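Local coordinates for DyP (Bjerkandera adusta, PDB 3VXJ), which probably uses its heme b to oxidise dyes and phenolic compounds with hydrogen peroxide, and here holds 2,6-dimethoxyphenol as a ligand, at residues Phe26-Val31 against Thr115-Val120; Val109-Gly114 against Gln148-Ser153; Asn237-Asn242 against Gly404-Asn409. All blocks are in the same frame, centred on the assembly; numbering follows the deposited sequence.

Interaction 1: residues Phe26-Val31 against Thr115-Val120; sequences FVFFQV and TTIHGV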
loop_
_atom_site.group_PDB
_atom_site.type_symbol
_atom_site.label_atom_id
_atom_site.label_comp_id
_atom_site.label_asym_id
_atom_site.label_seq_id
_atom_site.Cartn_x
_atom_site.Cartn_y
_atom_site.Cartn_z
ATOM N N PHE A 26 8.786 4.283 10.410
ATOM C CA PHE A 26 9.735 3.867 9.395
ATOM C C PHE A 26 11.009 4.663 9.645
ATOM O O PHE A 26 11.016 5.894 9.526
ATOM C CB PHE A 26 9.176 4.160 8.006
ATOM C CG PHE A 26 7.898 3.415 7.689
ATOM C CD1 PHE A 26 7.945 2.230 6.968
ATOM C CD2 PHE A 26 6.658 3.887 8.136
ATOM C CE1 PHE A 26 6.775 1.526 6.678
ATOM C CE2 PHE A 26 5.482 3.185 7.852
ATOM C CZ PHE A 26 5.543 2.008 7.128
ATOM N N VAL A 27 12.062 3.967 10.067
ATOM C CA VAL A 27 13.341 4.607 10.380
ATOM C C VAL A 27 14.279 4.356 9.207
ATOM O O VAL A 27 14.771 3.233 9.010
ATOM C CB VAL A 27 13.966 4.065 11.692
ATOM C CG1 VAL A 27 15.267 4.788 11.988
ATOM C CG2 VAL A 27 13.000 4.215 12.876
ATOM N N PHE A 28 14.485 5.393 8.408
ATOM C CA PHE A 28 15.335 5.315 7.225
ATOM C C PHE A 28 16.764 5.629 7.622
ATOM O O PHE A 28 17.005 6.577 8.363
ATOM C CB PHE A 28 14.835 6.271 6.132
ATOM C CG PHE A 28 13.426 5.979 5.685
ATOM C CD1 PHE A 28 13.176 5.015 4.712
ATOM C CD2 PHE A 28 12.345 6.622 6.284
ATOM C CE1 PHE A 28 11.873 4.727 4.316
ATOM C CE2 PHE A 28 11.047 6.333 5.899
ATOM C CZ PHE A 28 10.804 5.390 4.921
ATOM N N PHE A 29 17.707 4.835 7.135
ATOM C CA PHE A 29 19.083 4.975 7.575
ATOM C C PHE A 29 20.091 4.819 6.450
ATOM O O PHE A 29 19.784 4.286 5.368
ATOM C CB PHE A 29 19.390 3.989 8.722
ATOM C CG PHE A 29 19.361 2.543 8.310
ATOM C CD1 PHE A 29 20.527 1.910 7.870
ATOM C CD2 PHE A 29 18.174 1.813 8.332
ATOM C CE1 PHE A 29 20.512 0.588 7.468
ATOM C CE2 PHE A 29 18.158 0.482 7.942
ATOM C CZ PHE A 29 19.325 -0.132 7.499
ATOM N N GLN A 30 21.294 5.312 6.731
ATOM C CA GLN A 30 22.494 5.049 5.958
ATOM C C GLN A 30 23.441 4.227 6.811
ATOM O O GLN A 30 23.521 4.429 8.027
ATOM C CB GLN A 30 23.230 6.348 5.654
ATOM C CG GLN A 30 22.586 7.329 4.745
ATOM C CD GLN A 30 23.507 8.522 4.503
ATOM O OE1 GLN A 30 24.719 8.360 4.318
ATOM N NE2 GLN A 30 22.939 9.723 4.512
ATOM N N VAL A 31 24.195 3.342 6.168
ATOM C CA VAL A 31 25.268 2.604 6.827
ATOM C C VAL A 31 26.554 3.431 6.776
ATOM O O VAL A 31 26.987 3.836 5.703
ATOM C CB VAL A 31 25.513 1.240 6.135
ATOM C CG1 VAL A 31 26.707 0.513 6.751
ATOM C CG2 VAL A 31 24.272 0.360 6.199
ATOM N N THR A 115 19.722 8.247 -3.867
ATOM C CA THR A 115 19.857 6.894 -3.332
ATOM C C THR A 115 20.749 6.860 -2.087
ATOM O O THR A 115 21.510 5.918 -1.861
ATOM C CB THR A 115 20.328 5.883 -4.411
ATOM O OG1 THR A 115 21.556 6.318 -5.014
ATOM C CG2 THR A 115 19.269 5.721 -5.501
ATOM N N THR A 116 20.627 7.916 -1.292
ATOM C CA THR A 116 21.270 8.035 0.010
ATOM C C THR A 116 20.772 6.978 0.996
ATOM O O THR A 116 21.550 6.436 1.780
ATOM C CB THR A 116 21.029 9.460 0.553
ATOM O OG1 THR A 116 21.826 10.377 -0.209
ATOM C CG2 THR A 116 21.384 9.586 2.017
ATOM N N ILE A 117 19.472 6.690 0.964
ATOM C CA ILE A 117 18.865 5.762 1.909
ATOM C C ILE A 117 19.358 4.345 1.626
ATOM O O ILE A 117 19.296 3.880 0.482
ATOM C CB ILE A 117 17.328 5.818 1.812
ATOM C CG1 ILE A 117 16.825 7.181 2.293
ATOM C CG2 ILE A 117 16.687 4.690 2.624
ATOM C CD1 ILE A 117 15.375 7.457 1.966
ATOM N N HIS A 118 19.857 3.693 2.673
ATOM C CA HIS A 118 20.354 2.319 2.589
ATOM C C HIS A 118 19.361 1.267 3.064
ATOM O O HIS A 118 19.465 0.085 2.710
ATOM C CB HIS A 118 21.647 2.188 3.383
ATOM C CG HIS A 118 22.814 2.838 2.719
ATOM N ND1 HIS A 118 24.012 3.057 3.362
ATOM C CD2 HIS A 118 22.957 3.343 1.472
ATOM C CE1 HIS A 118 24.849 3.653 2.535
ATOM N NE2 HIS A 118 24.235 3.837 1.380
ATOM N N GLY A 119 18.406 1.683 3.882
ATOM C CA GLY A 119 17.440 0.733 4.392
ATOM C C GLY A 119 16.402 1.387 5.261
ATOM O O GLY A 119 16.424 2.603 5.481
ATOM N N VAL A 120 15.492 0.558 5.757
ATOM C CA VAL A 120 14.422 1.009 6.629
ATOM C C VAL A 120 14.115 -0.043 7.696
ATOM O O VAL A 120 13.970 -1.236 7.384
ATOM C CB VAL A 120 13.147 1.394 5.804
ATOM C CG1 VAL A 120 12.597 0.204 4.985
ATOM C CG2 VAL A 120 12.086 2.009 6.709
#

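Interaction 2: residues Val109-Gly114 against Gln148-Ser153; sequences VAPFTG and QVQALS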
loop_
_atom_site.group_PDB
_atom_site.type_symbol
_atom_site.label_atom_id
_atom_site.label_comp_id
_atom_site.label_asym_id
_atom_site.label_seq_id
_atom_site.Cartn_x
_atom_site.Cartn_y
_atom_site.Cartn_z
ATOM N N VAL A 109 10.846 15.215 -1.621
ATOM C CA VAL A 109 11.715 15.844 -0.626
ATOM C C VAL A 109 12.795 14.914 -0.083
ATOM O O VAL A 109 12.677 13.678 -0.140
ATOM C CB VAL A 109 10.932 16.455 0.558
ATOM C CG1 VAL A 109 10.046 17.605 0.091
ATOM C CG2 VAL A 109 10.119 15.403 1.276
ATOM N N ALA A 110 13.846 15.532 0.447
ATOM C CA ALA A 110 14.919 14.810 1.115
ATOM C C ALA A 110 14.358 13.984 2.279
ATOM O O ALA A 110 13.389 14.390 2.918
ATOM C CB ALA A 110 15.975 15.790 1.602
ATOM N N PRO A 111 14.966 12.818 2.560
ATOM C CA PRO A 111 16.157 12.258 1.930
ATOM C C PRO A 111 15.870 11.282 0.792
ATOM O O PRO A 111 16.719 10.456 0.478
ATOM C CB PRO A 111 16.813 11.509 3.088
ATOM C CG PRO A 111 15.667 10.990 3.858
ATOM C CD PRO A 111 14.553 12.012 3.729
ATOM N N PHE A 112 14.706 11.391 0.162
ATOM C CA PHE A 112 14.330 10.448 -0.901
ATOM C C PHE A 112 14.819 10.831 -2.290
ATOM O O PHE A 112 14.752 10.007 -3.200
ATOM C CB PHE A 112 12.812 10.206 -0.914
ATOM C CG PHE A 112 12.305 9.554 0.342
ATOM C CD1 PHE A 112 12.266 8.166 0.441
ATOM C CD2 PHE A 112 11.881 10.318 1.426
ATOM C CE1 PHE A 112 11.807 7.538 1.598
ATOM C CE2 PHE A 112 11.425 9.690 2.601
ATOM C CZ PHE A 112 11.385 8.298 2.675
ATOM N N THR A 113 15.333 12.057 -2.429
ATOM C CA THR A 113 15.753 12.625 -3.719
ATOM C C THR A 113 17.165 12.168 -4.120
ATOM O O THR A 113 18.081 12.972 -4.294
ATOM C CB THR A 113 15.639 14.161 -3.681
ATOM O OG1 THR A 113 16.224 14.655 -2.469
ATOM C CG2 THR A 113 14.164 14.573 -3.720
ATOM N N GLY A 114 17.311 10.858 -4.276
ATOM C CA GLY A 114 18.579 10.239 -4.622
ATOM C C GLY A 114 18.542 8.819 -4.109
ATOM O O GLY A 114 17.459 8.253 -3.935
ATOM N N GLN A 148 20.533 7.769 11.155
ATOM C CA GLN A 148 19.104 7.797 10.918
ATOM C C GLN A 148 18.793 9.099 10.181
ATOM O O GLN A 148 18.899 10.191 10.752
ATOM C CB GLN A 148 18.354 7.666 12.245
ATOM C CG GLN A 148 18.598 6.305 12.916
ATOM C CD GLN A 148 18.110 6.224 14.349
ATOM O OE1 GLN A 148 17.040 6.731 14.688
ATOM N NE2 GLN A 148 18.892 5.563 15.197
ATOM N N VAL A 149 18.465 8.975 8.897
ATOM C CA VAL A 149 18.313 10.136 8.012
ATOM C C VAL A 149 16.896 10.710 8.011
ATOM O O VAL A 149 16.689 11.876 7.651
ATOM C CB VAL A 149 18.804 9.839 6.561
ATOM C CG1 VAL A 149 20.304 9.532 6.563
ATOM C CG2 VAL A 149 18.023 8.685 5.918
ATOM N N GLN A 150 15.928 9.886 8.413
ATOM C CA GLN A 150 14.532 10.313 8.516
ATOM C C GLN A 150 13.727 9.246 9.227
ATOM O O GLN A 150 13.964 8.053 9.038
ATOM C CB GLN A 150 13.943 10.552 7.120
ATOM C CG GLN A 150 12.450 10.887 7.066
ATOM C CD GLN A 150 12.142 12.273 7.578
ATOM O OE1 GLN A 150 12.129 12.512 8.785
ATOM N NE2 GLN A 150 11.881 13.199 6.663
ATOM N N ALA A 151 12.778 9.676 10.045
ATOM C CA ALA A 151 11.770 8.776 10.583
ATOM C C ALA A 151 10.405 9.304 10.176
ATOM O O ALA A 151 10.116 10.488 10.360
ATOM C CB ALA A 151 11.888 8.680 12.085
ATOM N N LEU A 152 9.575 8.431 9.611
ATOM C CA LEU A 152 8.197 8.780 9.295
ATOM C C LEU A 152 7.302 7.916 10.153
ATOM O O LEU A 152 7.424 6.686 10.133
ATOM C CB LEU A 152 7.895 8.575 7.805
ATOM C CG LEU A 152 8.635 9.460 6.791
ATOM C CD1 LEU A 152 8.276 9.077 5.367
ATOM C CD2 LEU A 152 8.377 10.951 7.022
ATOM N N SER A 153 6.415 8.556 10.906
ATOM C CA SER A 153 5.561 7.845 11.846
ATOM C C SER A 153 4.099 8.006 11.485
ATOM O O SER A 153 3.652 9.095 11.098
ATOM C CB SER A 153 5.796 8.324 13.276
ATOM O OG SER A 153 7.150 8.152 13.650
HETATM O O HOH W 1 10.942 13.050 3.707
#

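Interaction 3: residues Asn237-Asn242 against Gly404-Asn409; sequences NAIPAN and GLDPLN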
loop_
_atom_site.group_PDB
_atom_site.type_symbol
_atom_site.label_atom_id
_atom_site.label_comp_id
_atom_site.label_asym_id
_atom_site.label_seq_id
_atom_site.Cartn_x
_atom_site.Cartn_y
_atom_site.Cartn_z
ATOM N N ASN A 237 -19.450 18.414 -6.803
ATOM C CA ASN A 237 -19.767 17.531 -7.923
ATOM C C ASN A 237 -20.709 16.398 -7.531
ATOM O O ASN A 237 -20.786 15.361 -8.200
ATOM C CB ASN A 237 -18.475 17.015 -8.552
ATOM C CG ASN A 237 -17.693 18.121 -9.210
ATOM O OD1 ASN A 237 -18.001 18.524 -10.333
ATOM N ND2 ASN A 237 -16.698 18.644 -8.509
ATOM N N ALA A 238 -21.423 16.613 -6.430
ATOM C CA ALA A 238 -22.320 15.613 -5.863
ATOM C C ALA A 238 -23.224 15.032 -6.932
ATOM O O ALA A 238 -23.772 15.756 -7.761
ATOM C CB ALA A 238 -23.153 16.227 -4.752
ATOM N N ILE A 239 -23.375 13.717 -6.925
ATOM C CA ILE A 239 -24.219 13.050 -7.909
ATOM C C ILE A 239 -25.686 13.343 -7.579
ATOM O O ILE A 239 -26.105 13.123 -6.445
ATOM C CB ILE A 239 -23.907 11.541 -7.956
ATOM C CG1 ILE A 239 -22.477 11.343 -8.472
ATOM C CG2 ILE A 239 -24.919 10.799 -8.817
ATOM C CD1 ILE A 239 -21.926 9.969 -8.338
ATOM N N PRO A 240 -26.453 13.875 -8.550
ATOM C CA PRO A 240 -27.826 14.290 -8.214
ATOM C C PRO A 240 -28.788 13.144 -7.903
ATOM O O PRO A 240 -29.709 13.339 -7.125
ATOM C CB PRO A 240 -28.303 15.047 -9.464
ATOM C CG PRO A 240 -27.400 14.667 -10.540
ATOM C CD PRO A 240 -26.084 14.253 -9.927
ATOM N N ALA A 241 -28.583 11.976 -8.510
ATOM C CA ALA A 241 -29.506 10.846 -8.370
ATOM C C ALA A 241 -28.798 9.558 -8.742
ATOM O O ALA A 241 -27.829 9.566 -9.499
ATOM C CB ALA A 241 -30.723 11.029 -9.267
ATOM N N ASN A 242 -29.291 8.446 -8.216
ATOM C CA ASN A 242 -28.888 7.165 -8.749
ATOM C C ASN A 242 -30.132 6.338 -9.015
ATOM O O ASN A 242 -31.240 6.875 -8.955
ATOM C CB ASN A 242 -27.819 6.476 -7.881
ATOM C CG ASN A 242 -28.302 6.112 -6.494
ATOM O OD1 ASN A 242 -29.488 5.851 -6.260
ATOM N ND2 ASN A 242 -27.357 6.045 -5.559
ATOM N N GLY A 404 -17.751 7.965 -16.300
ATOM C CA GLY A 404 -18.636 7.001 -15.681
ATOM C C GLY A 404 -18.920 7.131 -14.206
ATOM O O GLY A 404 -19.593 6.275 -13.650
ATOM N N LEU A 405 -18.454 8.198 -13.565
ATOM C CA LEU A 405 -18.705 8.356 -12.128
ATOM C C LEU A 405 -20.186 8.553 -11.794
ATOM O O LEU A 405 -20.636 8.141 -10.729
ATOM C CB LEU A 405 -17.855 9.482 -11.527
ATOM C CG LEU A 405 -16.327 9.376 -11.620
ATOM C CD1 LEU A 405 -15.686 10.512 -10.827
ATOM C CD2 LEU A 405 -15.800 8.016 -11.155
ATOM N N ASP A 406 -20.930 9.186 -12.691
ATOM C CA ASP A 406 -22.372 9.314 -12.525
ATOM C C ASP A 406 -23.053 8.149 -13.239
ATOM O O ASP A 406 -23.062 8.091 -14.473
ATOM C CB ASP A 406 -22.863 10.661 -13.072
ATOM C CG ASP A 406 -24.332 10.913 -12.794
ATOM O OD1 ASP A 406 -25.075 9.942 -12.571
ATOM O OD2 ASP A 406 -24.752 12.086 -12.815
ATOM N N PRO A 407 -23.647 7.225 -12.466
ATOM C CA PRO A 407 -24.238 6.039 -13.089
ATOM C C PRO A 407 -25.391 6.341 -14.042
ATOM O O PRO A 407 -25.707 5.511 -14.888
ATOM C CB PRO A 407 -24.738 5.230 -11.889
ATOM C CG PRO A 407 -25.029 6.270 -10.831
ATOM C CD PRO A 407 -23.926 7.287 -11.018
ATOM N N LEU A 408 -26.008 7.516 -13.905
ATOM C CA LEU A 408 -27.143 7.893 -14.757
ATOM C C LEU A 408 -26.711 8.781 -15.919
ATOM O O LEU A 408 -27.525 9.131 -16.769
ATOM C CB LEU A 408 -28.266 8.565 -13.941
ATOM C CG LEU A 408 -28.793 7.807 -12.711
ATOM C CD1 LEU A 408 -29.993 8.529 -12.098
ATOM C CD2 LEU A 408 -29.149 6.352 -13.035
ATOM N N ASN A 409 -25.429 9.145 -15.942
ATOM C CA ASN A 409 -24.851 9.931 -17.037
ATOM C C ASN A 409 -23.418 9.473 -17.275
ATOM O O ASN A 409 -22.464 10.203 -17.000
ATOM C CB ASN A 409 -24.867 11.436 -16.714
ATOM C CG ASN A 409 -26.258 11.976 -16.439
ATOM O OD1 ASN A 409 -26.627 12.210 -15.285
ATOM N ND2 ASN A 409 -27.033 12.180 -17.494
HETATM O O HOH W 2 -27.400 11.369 -11.503
#

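Interaction 1: residues Phe26-Val31 against Thr115-Val120
Phe28 and Val120 form an antiparallel non-hydrogen-bonded pair, followed by Phe29 and Gly119 as a hydrogen-bonded pair. Phe29 N donates to Gly119 O at 3.1 Å. Phe29 O accepts twice: from His118 N at 2.8 Å and from Gly119 N at a longer 3.3 Å. Two residues facing one make a classic beta bulge at the start of strand 119-125. The imidazole of His118 extends the pairing. His118 ND1 accepts from Val31 N at 2.8 Å, a nearly straight bond (168°) with the donor 23° out of the ring plane. Val120 CG2 sits over one face of the Phe28 ring, 3.9 Å from its centroid, and also meets Phe26 CB at 3.8 Å. On the opposite face of the sheet, Phe29 carries CG between its backbone N and carbonyl carbon (chi1 67°). This lays the Phe29 ring over Gly119 CA, 4.0 Å from the ring centroid. The ring lies where a CB on Gly119 would point. Strand 23-31 has strand 119-125 on one flank and strand 146-155 on the other. Phe428 of strand 420-430 packs on Phe28, Ile117 and Val120, while Thr74 and Ala78 of helix 73-78 touch His118.

Interaction 2: residues Val109-Gly114 against Gln148-Ser153
Pro111 and Val149 mark the nearest approach of the two backbones, CA to CA 6.8 Å, where an irregular loop lies against a strand and is joined to it by side chains and one water. The peptide bond before Pro111 is cis. Phe112 N donates to Val109 O at 3.1 Å, so Val109 to Phe112 form a type VI beta turn. The turn presents the Pro111 ring to the strand. Pro111 CG touches Val149 CG2 at 3.9 Å and Gln150 CB at 3.7 Å, and Pro111 CD also rests on Gln150 CB. Both Val149 and Gln150 reach the proline, consistent with the classic beta bulge they form opposite Phe28 on the next strand. This strand is an outer one of the four-stranded antiparallel sheet with order 2-3-1-4, the ferredoxin-like arrangement of the DyP family. Gln150 sets CG anti to its backbone N (chi1 175°) and then bends at chi2 (72°), which swings the amide alongside the loop. Gln150 NE2 donates to a water at 3.1 Å, and that water donates to Ala110 O at 2.9 Å. The other end of the amide is more loosely engaged, with OE1 accepting a weak bond from Ala151 N. Further along the strand, Phe112 and Leu152 reach for each other from opposite directions. Phe112 CZ meets Leu152 CD1 at 4.2 Å, obliquely to the ring. The bridging water lies at the edge of this ring, in its plane. Phe112 also meets the ring of Phe28 edge-to-face, and Phe220 of strand 216-225 touches both Phe112 and Leu152.

Interaction 3: residues Asn237-Asn242 against Gly404-Asn409
Asp406 OD1 is gripped by two groups, one a water that leads to Ala241 O. Leu408 N donates to Asp406 OD1 at 2.9 Å, from 35° above the carboxylate plane, and closes an Asx turn. The water lies 2.9 Å from Asp406 OD1 and 2.7 Å from Ala241 O, placed to donate to each, though it may not serve every acceptor around it. Asp406 starts a type I beta turn, in which Asn409 N donates to Asp406 O. The Asp406 chi1 of -174° swings the carboxylate to the far side from the backbone N, with Ile239 CG2 3.9 Å from Asp406 OD1. Replacing Asp406 by alanine removes the carboxylate, and Leu408 N would probably lose its acceptor and the water its link from Ala241 O to the 404-409 loop. Ile239 CD1 sets a methyl against Leu405 O at 3.3 Å. Apolar contacts are Leu408 CD1 to Ala241 CB at 3.8 Å and Pro407 CG to Asn242 CB at 4.1 Å. Asn242 ND2 is bonded to Thr275 O. Helix 249-261 backs both segments: Phe255 touches Ile239 and Asn242, and Arg259 bonds to the carbonyls of Gly404 and Leu405. Strand 241-242 pairs with strand 245-246 just before that helix.

From the N terminus, interaction 1 closes the first loop when 115-120 returns to strand 23-31. Interaction 2 opens inside that loop, at 109-114, and closes beyond it at 148-153, so the two cross. They touch. Strand 23-31 is bonded on its other flank to strand 146-155, as by Phe28 N to Gln150 O, and Ile117 packs on Phe112. Together they bind one loop and three strands of the N-terminal sheet. Interaction 3 follows in series, from 237-242 to 404-409. It joins the turn and short strand after helix 227-236 to the loop before strand 413-415, on the far side of the chain's centre, about 46 Å from interaction 1 between centres.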